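Local coordinates for protein ralf, proline/betaine transporter (PDB 4D7Q) that probably acts as a guanine-nucleotide exchange factor through its Sec7 domain, here fused in an engineered chimera to the capping domain of a Rickettsia relative, at residues Lys223-Phe228 against Arg233-Ile238; Val268-Glu273 against Ala278-Tyr283; Ile299-Leu304 against Ala320-Ser325. The protein carries 2 engineered substitutions. One frame throughout, in Å; residues are numbered along the deposited sequence.

Contact 1: Lys223-Phe228 against Arg233-Ile238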
loop_
_atom_site.group_PDB
_atom_site.type_symbol
_atom_site.label_atom_id
_atom_site.label_comp_id
_atom_site.label_asym_id
_atom_site.label_seq_id
_atom_site.Cartn_x
_atom_site.Cartn_y
_atom_site.Cartn_z
ATOM N N LYS A 223 18.281 -14.044 7.853
ATOM C CA LYS A 223 18.217 -15.347 8.538
ATOM C C LYS A 223 17.943 -15.137 10.036
ATOM O O LYS A 223 17.035 -15.751 10.591
ATOM C CB LYS A 223 19.527 -16.137 8.359
ATOM C CG LYS A 223 19.514 -17.499 9.071
ATOM C CD LYS A 223 20.905 -17.984 9.457
ATOM C CE LYS A 223 21.543 -18.849 8.400
ATOM N NZ LYS A 223 22.945 -19.196 8.748
ATOM N N GLN A 224 18.719 -14.241 10.666
ATOM C CA GLN A 224 18.618 -13.917 12.084
ATOM C C GLN A 224 17.296 -13.225 12.415
ATOM O O GLN A 224 16.603 -13.653 13.340
ATOM C CB GLN A 224 19.828 -13.088 12.526
ATOM C CG GLN A 224 21.117 -13.899 12.540
ATOM C CD GLN A 224 22.282 -13.065 12.971
ATOM O OE1 GLN A 224 22.915 -12.375 12.169
ATOM N NE2 GLN A 224 22.565 -13.082 14.257
ATOM N N LEU A 225 16.916 -12.204 11.625
ATOM C CA LEU A 225 15.659 -11.488 11.812
ATOM C C LEU A 225 14.474 -12.439 11.735
ATOM O O LEU A 225 13.652 -12.457 12.647
ATOM C CB LEU A 225 15.524 -10.331 10.797
ATOM C CG LEU A 225 14.206 -9.548 10.797
ATOM C CD1 LEU A 225 13.943 -8.868 12.150
ATOM C CD2 LEU A 225 14.184 -8.543 9.674
ATOM N N ASN A 226 14.436 -13.272 10.685
ATOM C CA ASN A 226 13.388 -14.258 10.464
ATOM C C ASN A 226 13.292 -15.287 11.617
ATOM O O ASN A 226 12.179 -15.650 11.996
ATOM C CB ASN A 226 13.555 -14.931 9.099
ATOM C CG ASN A 226 12.516 -15.983 8.828
ATOM O OD1 ASN A 226 11.312 -15.706 8.803
ATOM N ND2 ASN A 226 12.954 -17.225 8.673
ATOM N N GLN A 227 14.455 -15.735 12.178
ATOM C CA GLN A 227 14.510 -16.663 13.319
ATOM C C GLN A 227 13.770 -16.074 14.534
ATOM O O GLN A 227 13.036 -16.806 15.195
ATOM C CB GLN A 227 15.955 -17.000 13.697
ATOM C CG GLN A 227 16.569 -18.098 12.839
ATOM C CD GLN A 227 18.053 -18.302 13.055
ATOM O OE1 GLN A 227 18.729 -17.546 13.771
ATOM N NE2 GLN A 227 18.597 -19.337 12.423
ATOM N N PHE A 228 13.938 -14.756 14.813
ATOM C CA PHE A 228 13.229 -14.103 15.922
ATOM C C PHE A 228 11.735 -14.127 15.676
ATOM O O PHE A 228 10.969 -14.424 16.590
ATOM C CB PHE A 228 13.693 -12.654 16.138
ATOM C CG PHE A 228 15.125 -12.484 16.581
ATOM C CD1 PHE A 228 15.593 -13.107 17.734
ATOM C CD2 PHE A 228 15.987 -11.642 15.885
ATOM C CE1 PHE A 228 16.917 -12.953 18.136
ATOM C CE2 PHE A 228 17.309 -11.490 16.286
ATOM C CZ PHE A 228 17.765 -12.137 17.412
ATOM N N ARG A 233 10.466 -14.547 19.411
ATOM C CA ARG A 233 11.304 -14.065 20.505
ATOM C C ARG A 233 11.415 -12.542 20.373
ATOM O O ARG A 233 11.196 -12.013 19.283
ATOM C CB ARG A 233 12.715 -14.659 20.388
ATOM C CG ARG A 233 12.841 -16.156 20.621
ATOM C CD ARG A 233 14.254 -16.620 20.304
ATOM N NE ARG A 233 14.624 -16.453 18.892
ATOM C CZ ARG A 233 15.805 -16.786 18.378
ATOM N NH1 ARG A 233 16.765 -17.268 19.159
ATOM N NH2 ARG A 233 16.040 -16.630 17.082
ATOM N N ASN A 234 12.002 -11.717 21.074
ATOM C CA ASN A 234 12.278 -10.286 20.900
ATOM C C ASN A 234 13.422 -10.118 19.898
ATOM O O ASN A 234 14.410 -10.865 19.951
ATOM C CB ASN A 234 12.696 -9.646 22.221
ATOM C CG ASN A 234 11.604 -9.510 23.249
ATOM O OD1 ASN A 234 10.447 -9.230 22.939
ATOM N ND2 ASN A 234 11.972 -9.643 24.512
ATOM N N ILE A 235 13.282 -9.148 18.986
ATOM C CA ILE A 235 14.301 -8.858 17.974
ATOM C C ILE A 235 15.479 -8.142 18.641
ATOM O O ILE A 235 15.304 -7.119 19.300
ATOM C CB ILE A 235 13.715 -8.077 16.748
ATOM C CG1 ILE A 235 12.562 -8.856 16.110
ATOM C CG2 ILE A 235 14.801 -7.732 15.702
ATOM C CD1 ILE A 235 11.668 -8.070 15.215
ATOM N N GLN A 236 16.662 -8.708 18.497
ATOM C CA GLN A 236 17.891 -8.127 19.033
ATOM C C GLN A 236 18.645 -7.379 17.910
ATOM O O GLN A 236 18.306 -7.535 16.734
ATOM C CB GLN A 236 18.760 -9.215 19.696
ATOM C CG GLN A 236 18.170 -9.635 21.042
ATOM C CD GLN A 236 18.944 -10.732 21.707
ATOM O OE1 GLN A 236 18.724 -11.919 21.450
ATOM N NE2 GLN A 236 19.833 -10.361 22.618
ATOM N N ASN A 237 19.627 -6.532 18.286
ATOM C CA ASN A 237 20.463 -5.800 17.345
ATOM C C ASN A 237 21.439 -6.784 16.673
ATOM O O ASN A 237 22.489 -7.116 17.214
ATOM C CB ASN A 237 21.167 -4.625 18.026
ATOM C CG ASN A 237 22.088 -3.805 17.139
ATOM O OD1 ASN A 237 22.224 -4.033 15.935
ATOM N ND2 ASN A 237 22.743 -2.813 17.716
ATOM N N ILE A 238 21.047 -7.283 15.501
ATOM C CA ILE A 238 21.832 -8.237 14.698
ATOM C C ILE A 238 22.398 -7.534 13.443
ATOM O O ILE A 238 22.855 -8.186 12.507
ATOM C CB ILE A 238 20.928 -9.475 14.351
ATOM C CG1 ILE A 238 19.500 -9.045 13.909
ATOM C CG2 ILE A 238 20.819 -10.410 15.569
ATOM C CD1 ILE A 238 19.232 -8.986 12.451
#
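Arg233 meets the end of helix 220-230 first. Its N donates to Phe228 O over 2.9 Å, with 156° at the hydrogen and the donor in the carbonyl plane. The side chain bends at chi3 (-64°) and brings the guanidinium back to the helix. There Phe228 CD1 and CE1 lie over one guanidinium face, the two planes 43° apart. NH2 lies 3.4 Å from Gln227 CB. The charge has its own partner, Glu231, in a salt bridge. Asn234 contributes its backbone, with O above the Phe228 ring at 3.4 Å from CD1. Next, Ile235 places CA over the same ring face, a CH-pi contact 4.2 Å from the centroid. Its CG2 touches Leu225 CD1 at 3.8 Å. Gln236 N also sits over this face, while its CB approaches Phe228 CZ. Ile238 closes the segment from the ring edge: CG2 lies near the ring plane, 3.7 Å from Phe228 CE2. Its CD1 reaches the backbone of Leu225 at N. Backbone atoms of 234-236 line one face of Phe228, and the Ile238 CG2 methyl lies at its edge. This is a helix followed by a chain reversal that packs back on it, within the Rickettsia-derived capping domain.

Contact 2: Val268-Glu273 against Ala278-Tyr283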
loop_
_atom_site.group_PDB
_atom_site.type_symbol
_atom_site.label_atom_id
_atom_site.label_comp_id
_atom_site.label_asym_id
_atom_site.label_seq_id
_atom_site.Cartn_x
_atom_site.Cartn_y
_atom_site.Cartn_z
ATOM N N VAL A 268 9.167 -4.038 11.983
ATOM C CA VAL A 268 10.225 -3.898 12.963
ATOM C C VAL A 268 10.435 -2.382 13.079
ATOM O O VAL A 268 10.801 -1.741 12.091
ATOM C CB VAL A 268 11.537 -4.568 12.495
ATOM C CG1 VAL A 268 12.594 -4.516 13.594
ATOM C CG2 VAL A 268 11.313 -6.006 12.006
ATOM N N ILE A 269 10.187 -1.812 14.271
ATOM C CA ILE A 269 10.361 -0.394 14.540
ATOM C C ILE A 269 11.655 -0.260 15.309
ATOM O O ILE A 269 11.812 -0.867 16.371
ATOM C CB ILE A 269 9.121 0.238 15.262
ATOM C CG1 ILE A 269 7.772 -0.007 14.473
ATOM C CG2 ILE A 269 9.338 1.740 15.579
ATOM C CD1 ILE A 269 7.680 0.550 13.026
ATOM N N ILE A 270 12.620 0.475 14.725
ATOM C CA ILE A 270 13.959 0.653 15.294
ATOM C C ILE A 270 14.257 2.105 15.593
ATOM O O ILE A 270 14.151 2.965 14.710
ATOM C CB ILE A 270 15.057 -0.003 14.415
ATOM C CG1 ILE A 270 14.730 -1.490 14.128
ATOM C CG2 ILE A 270 16.453 0.155 15.044
ATOM C CD1 ILE A 270 15.624 -2.193 13.134
ATOM N N LYS A 271 14.676 2.361 16.852
ATOM C CA LYS A 271 15.047 3.681 17.322
ATOM C C LYS A 271 16.434 3.641 17.915
ATOM O O LYS A 271 16.748 2.724 18.680
ATOM C CB LYS A 271 14.011 4.236 18.329
ATOM C CG LYS A 271 12.648 4.515 17.673
ATOM C CD LYS A 271 11.570 4.921 18.655
ATOM C CE LYS A 271 10.246 5.090 17.945
ATOM N NZ LYS A 271 9.084 4.915 18.864
ATOM N N ASP A 272 17.261 4.607 17.556
ATOM C CA ASP A 272 18.575 4.735 18.151
ATOM C C ASP A 272 18.643 5.764 19.264
ATOM O O ASP A 272 17.645 6.284 19.672
ATOM C CB ASP A 272 19.668 4.950 17.114
ATOM C CG ASP A 272 19.524 6.232 16.332
ATOM O OD1 ASP A 272 19.062 7.239 16.844
ATOM O OD2 ASP A 272 19.886 6.219 15.168
ATOM N N GLU A 273 19.848 6.024 19.753
ATOM C CA GLU A 273 20.074 6.924 20.888
ATOM C C GLU A 273 20.003 8.426 20.507
ATOM O O GLU A 273 19.915 9.268 21.348
ATOM C CB GLU A 273 21.398 6.565 21.616
ATOM C CG GLU A 273 22.307 5.568 20.899
ATOM C CD GLU A 273 23.162 4.685 21.813
ATOM O OE1 GLU A 273 23.073 4.796 23.064
ATOM O OE2 GLU A 273 23.951 3.888 21.278
ATOM N N ALA A 278 13.202 4.296 12.251
ATOM C CA ALA A 278 13.083 3.643 10.948
ATOM C C ALA A 278 12.251 2.380 11.040
ATOM O O ALA A 278 12.193 1.755 12.100
ATOM C CB ALA A 278 14.467 3.325 10.397
ATOM N N GLU A 279 11.631 1.987 9.928
ATOM C CA GLU A 279 10.761 0.817 9.912
ATOM C C GLU A 279 11.181 -0.244 8.888
ATOM O O GLU A 279 11.523 0.093 7.749
ATOM C CB GLU A 279 9.320 1.304 9.642
ATOM C CG GLU A 279 8.290 0.231 9.342
ATOM C CD GLU A 279 6.967 0.768 8.828
ATOM O OE1 GLU A 279 6.954 1.854 8.210
ATOM O OE2 GLU A 279 5.935 0.097 9.045
ATOM N N ILE A 280 11.147 -1.529 9.299
ATOM C CA ILE A 280 11.401 -2.644 8.391
ATOM C C ILE A 280 10.077 -3.359 8.170
ATOM O O ILE A 280 9.589 -4.034 9.075
ATOM C CB ILE A 280 12.497 -3.685 8.785
ATOM C CG1 ILE A 280 13.813 -3.069 9.323
ATOM C CG2 ILE A 280 12.761 -4.618 7.580
ATOM C CD1 ILE A 280 14.770 -4.162 10.018
ATOM N N GLN A 281 9.528 -3.270 6.960
ATOM C CA GLN A 281 8.314 -4.020 6.617
ATOM C C GLN A 281 8.774 -5.352 6.053
ATOM O O GLN A 281 9.564 -5.371 5.107
ATOM C CB GLN A 281 7.470 -3.291 5.599
ATOM C CG GLN A 281 6.898 -1.959 6.087
ATOM C CD GLN A 281 6.231 -1.281 4.924
ATOM O OE1 GLN A 281 5.389 -1.865 4.245
ATOM N NE2 GLN A 281 6.646 -0.067 4.620
ATOM N N VAL A 282 8.336 -6.455 6.694
ATOM C CA VAL A 282 8.682 -7.847 6.370
ATOM C C VAL A 282 7.497 -8.532 5.653
ATOM O O VAL A 282 6.387 -8.586 6.193
ATOM C CB VAL A 282 9.127 -8.666 7.625
ATOM C CG1 VAL A 282 9.407 -10.143 7.261
ATOM C CG2 VAL A 282 10.358 -8.037 8.304
ATOM N N TYR A 283 7.784 -9.105 4.476
ATOM C CA TYR A 283 6.849 -9.849 3.631
ATOM C C TYR A 283 7.397 -11.188 3.299
ATOM O O TYR A 283 8.538 -11.303 2.850
ATOM C CB TYR A 283 6.589 -9.119 2.307
ATOM C CG TYR A 283 5.954 -7.766 2.488
ATOM C CD1 TYR A 283 6.728 -6.644 2.794
ATOM C CD2 TYR A 283 4.577 -7.603 2.381
ATOM C CE1 TYR A 283 6.142 -5.404 3.011
ATOM C CE2 TYR A 283 3.988 -6.357 2.547
ATOM C CZ TYR A 283 4.776 -5.258 2.850
ATOM O OH TYR A 283 4.187 -4.041 3.056
#
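Val268 and Ile280 face each other across an antiparallel beta hairpin in the capping domain, formed by strands 264-271 and 277-283. The short strand segments run 4.8 Å apart at an angle of 160°.

Backbone hydrogen bonds set the register. Val268 and Ile280 form a hydrogen-bonded pair: Ile280 N reaches Val268 O at 2.8 Å, and Val268 N returns a bond to Ile280 O. The second hydrogen-bonded pair is Ile270 with Ala278. Here Ile270 N donates to Ala278 O in an almost straight bond, 174° at the hydrogen. The return bond from Ala278 N to Ile270 O is more bent. Ile269 and Glu279 make the non-hydrogen-bonded pair between them. Val268 O also takes a CA-H...O contact from Glu279 CA at 3.4 Å.

Apolar contacts fall on two faces. On one, Val268 and Ile280 run alongside each other off the sheet, CB to CB 3.9 Å. Ile270 holds CG1 anti to its carbonyl carbon (chi1 -53°) and extends onward, which carries CD1 to 3.8 Å from Ile280 CD1. On the other face, Ile269 CD1 rests on the aliphatic part of Glu279, 3.7 Å from CG. The carboxylate of Glu279 continues past this methyl to Ser267 OG and a bound glycerol, probably from the crystallisation liquor.

Both strands have a further neighbour in the six-stranded sheet. Strand 248-252 bonds to Ile269 and Lys271, and strand 297-303 bonds to Glu279 and Gln281. Ile322 of helix 313-325 covers the face carrying Ile270, Ala278 and Ile280.

Contact 3: Ile299-Leu304 against Ala320-Ser325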
loop_
_atom_site.group_PDB
_atom_site.type_symbol
_atom_site.label_atom_id
_atom_site.label_comp_id
_atom_site.label_asym_id
_atom_site.label_seq_id
_atom_site.Cartn_x
_atom_site.Cartn_y
_atom_site.Cartn_z
ATOM N N ILE A 299 11.685 -7.105 1.783
ATOM C CA ILE A 299 11.762 -6.179 2.899
ATOM C C ILE A 299 11.774 -4.751 2.375
ATOM O O ILE A 299 12.387 -4.474 1.337
ATOM C CB ILE A 299 12.878 -6.467 3.949
ATOM C CG1 ILE A 299 14.284 -6.424 3.331
ATOM C CG2 ILE A 299 12.614 -7.772 4.739
ATOM C CD1 ILE A 299 15.410 -6.153 4.385
ATOM N N ILE A 300 11.065 -3.862 3.078
ATOM C CA ILE A 300 11.007 -2.435 2.752
ATOM C C ILE A 300 11.475 -1.652 3.989
ATOM O O ILE A 300 10.867 -1.760 5.067
ATOM C CB ILE A 300 9.611 -1.979 2.235
ATOM C CG1 ILE A 300 9.225 -2.725 0.903
ATOM C CG2 ILE A 300 9.571 -0.439 2.041
ATOM C CD1 ILE A 300 7.713 -2.635 0.508
ATOM N N ILE A 301 12.548 -0.846 3.819
ATOM C CA ILE A 301 13.118 -0.037 4.902
ATOM C C ILE A 301 12.888 1.449 4.664
ATOM O O ILE A 301 13.242 1.979 3.613
ATOM C CB ILE A 301 14.617 -0.374 5.185
ATOM C CG1 ILE A 301 14.830 -1.893 5.367
ATOM C CG2 ILE A 301 15.173 0.416 6.400
ATOM C CD1 ILE A 301 15.487 -2.496 4.228
ATOM N N GLN A 302 12.313 2.128 5.656
ATOM C CA GLN A 302 12.034 3.556 5.518
ATOM C C GLN A 302 12.357 4.339 6.760
ATOM O O GLN A 302 12.077 3.840 7.848
ATOM C CB GLN A 302 10.532 3.800 5.196
ATOM C CG GLN A 302 10.045 3.185 3.869
ATOM C CD GLN A 302 8.536 3.213 3.725
ATOM O OE1 GLN A 302 7.806 3.611 4.638
ATOM N NE2 GLN A 302 8.023 2.824 2.555
ATOM N N PRO A 303 12.843 5.610 6.616
ATOM C CA PRO A 303 12.979 6.480 7.801
ATOM C C PRO A 303 11.554 6.789 8.296
ATOM O O PRO A 303 10.654 7.034 7.486
ATOM C CB PRO A 303 13.656 7.749 7.255
ATOM C CG PRO A 303 13.407 7.739 5.804
ATOM C CD PRO A 303 13.180 6.327 5.365
ATOM N N LEU A 304 11.331 6.707 9.598
ATOM C CA LEU A 304 9.991 6.899 10.142
ATOM C C LEU A 304 9.531 8.357 10.319
ATOM O O LEU A 304 10.183 9.159 10.995
ATOM C CB LEU A 304 9.849 6.095 11.446
ATOM C CG LEU A 304 8.454 5.648 11.879
ATOM C CD1 LEU A 304 7.793 4.719 10.843
ATOM C CD2 LEU A 304 8.521 4.956 13.221
ATOM N N ALA A 320 19.298 3.937 6.191
ATOM C CA ALA A 320 20.411 3.496 5.332
ATOM C C ALA A 320 21.349 2.503 6.039
ATOM O O ALA A 320 21.811 1.570 5.384
ATOM C CB ALA A 320 21.200 4.682 4.800
ATOM N N GLN A 321 21.617 2.689 7.366
ATOM C CA GLN A 321 22.482 1.782 8.174
ATOM C C GLN A 321 21.863 0.394 8.286
ATOM O O GLN A 321 22.560 -0.614 8.142
ATOM C CB GLN A 321 22.733 2.344 9.591
ATOM C CG GLN A 321 23.635 3.572 9.597
ATOM C CD GLN A 321 23.743 4.245 10.942
ATOM O OE1 GLN A 321 22.755 4.640 11.557
ATOM N NE2 GLN A 321 24.959 4.433 11.405
ATOM N N ILE A 322 20.552 0.352 8.560
ATOM C CA ILE A 322 19.769 -0.885 8.674
ATOM C C ILE A 322 19.814 -1.601 7.331
ATOM O O ILE A 322 20.114 -2.800 7.294
ATOM C CB ILE A 322 18.312 -0.577 9.107
ATOM C CG1 ILE A 322 18.273 -0.108 10.590
ATOM C CG2 ILE A 322 17.380 -1.811 8.863
ATOM C CD1 ILE A 322 16.964 0.626 11.022
ATOM N N THR A 323 19.546 -0.852 6.229
ATOM C CA THR A 323 19.547 -1.421 4.878
ATOM C C THR A 323 20.900 -2.007 4.506
ATOM O O THR A 323 20.961 -3.130 4.012
ATOM C CB THR A 323 19.052 -0.420 3.829
ATOM O OG1 THR A 323 17.835 0.180 4.266
ATOM C CG2 THR A 323 18.792 -1.087 2.517
ATOM N N ALA A 324 21.989 -1.262 4.779
ATOM C CA ALA A 324 23.351 -1.704 4.454
ATOM C C ALA A 324 23.814 -2.881 5.323
ATOM O O ALA A 324 24.772 -3.557 4.960
ATOM C CB ALA A 324 24.320 -0.538 4.552
ATOM N N SER A 325 23.102 -3.146 6.438
ATOM C CA SER A 325 23.369 -4.243 7.367
ATOM C C SER A 325 22.935 -5.591 6.800
ATOM O O SER A 325 23.449 -6.621 7.224
ATOM C CB SER A 325 22.694 -3.989 8.709
ATOM O OG SER A 325 23.358 -2.968 9.432
#
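Ile301 of strand 297-303 packs against Thr323 and Ile322 of helix 313-325. This is a helix laid on a face of the antiparallel sheet of the Rickettsia-derived capping domain. The nearest CA atoms are those of Ile301 and Thr323, 6.6 Å apart, and all three touching residues are buried.

The Ile301 side chain starts toward the helix. Its CB meets Thr323 OG1 at 3.4 Å, a van der Waals contact of a carbon with a hydroxyl oxygen. The two branches then part. CG2 stands anti to the backbone N and meets both helix residues. It lies 3.4 Å from Thr323 OG1 and 4.0 Å from Ile322 CG2, where two methyl groups meet. CG1 takes the other direction, with chi1 at -51°, and passes Thr323 OG1 at 3.8 Å. At the tip, CD1 has the same oxygen at 3.6 Å and Thr323 CG2 at 4.0 Å. All four carbons beyond CA therefore gather round one hydroxyl, and the two side chains pass each other head to tail.

That hydroxyl is not left without a polar partner in this apolar setting. Its bond is made within the helix, to the backbone carbonyl of Ala319. Tyr209 of strand 208-214 and Tyr348 of helix 341-351 also touch Thr323. Two residues on, Ser325 OG donates to Gln321 O, one turn back, at 2.8 Å, tilted 31° from the carbonyl plane.

All three contacts lie in the capping domain, on the same side of the chain's centre. Contacts 2 and 3 are the closer pair, with centres 8 Å apart. Their strands 277-283 and 297-303 are sheet neighbours, joined by probable hydrogen bonds from Gln281 N to Ile300 O and from Glu279 N to Gln302 O, both 2.8 Å. Contact 1 packs on contact 2 at a centre distance of 12 Å. There Ile235 CD1 meets Val268 CG2 at 3.8 Å, and Leu225 CD1 meets the same methyl at 3.9 Å. Contacts 1 and 3 do not touch; their nearest atoms are about 5 Å apart. Glycerol, probably from the crystallisation liquor, bonds Glu279 OE2 in contact 2; glycerol also bonds Pro303 O.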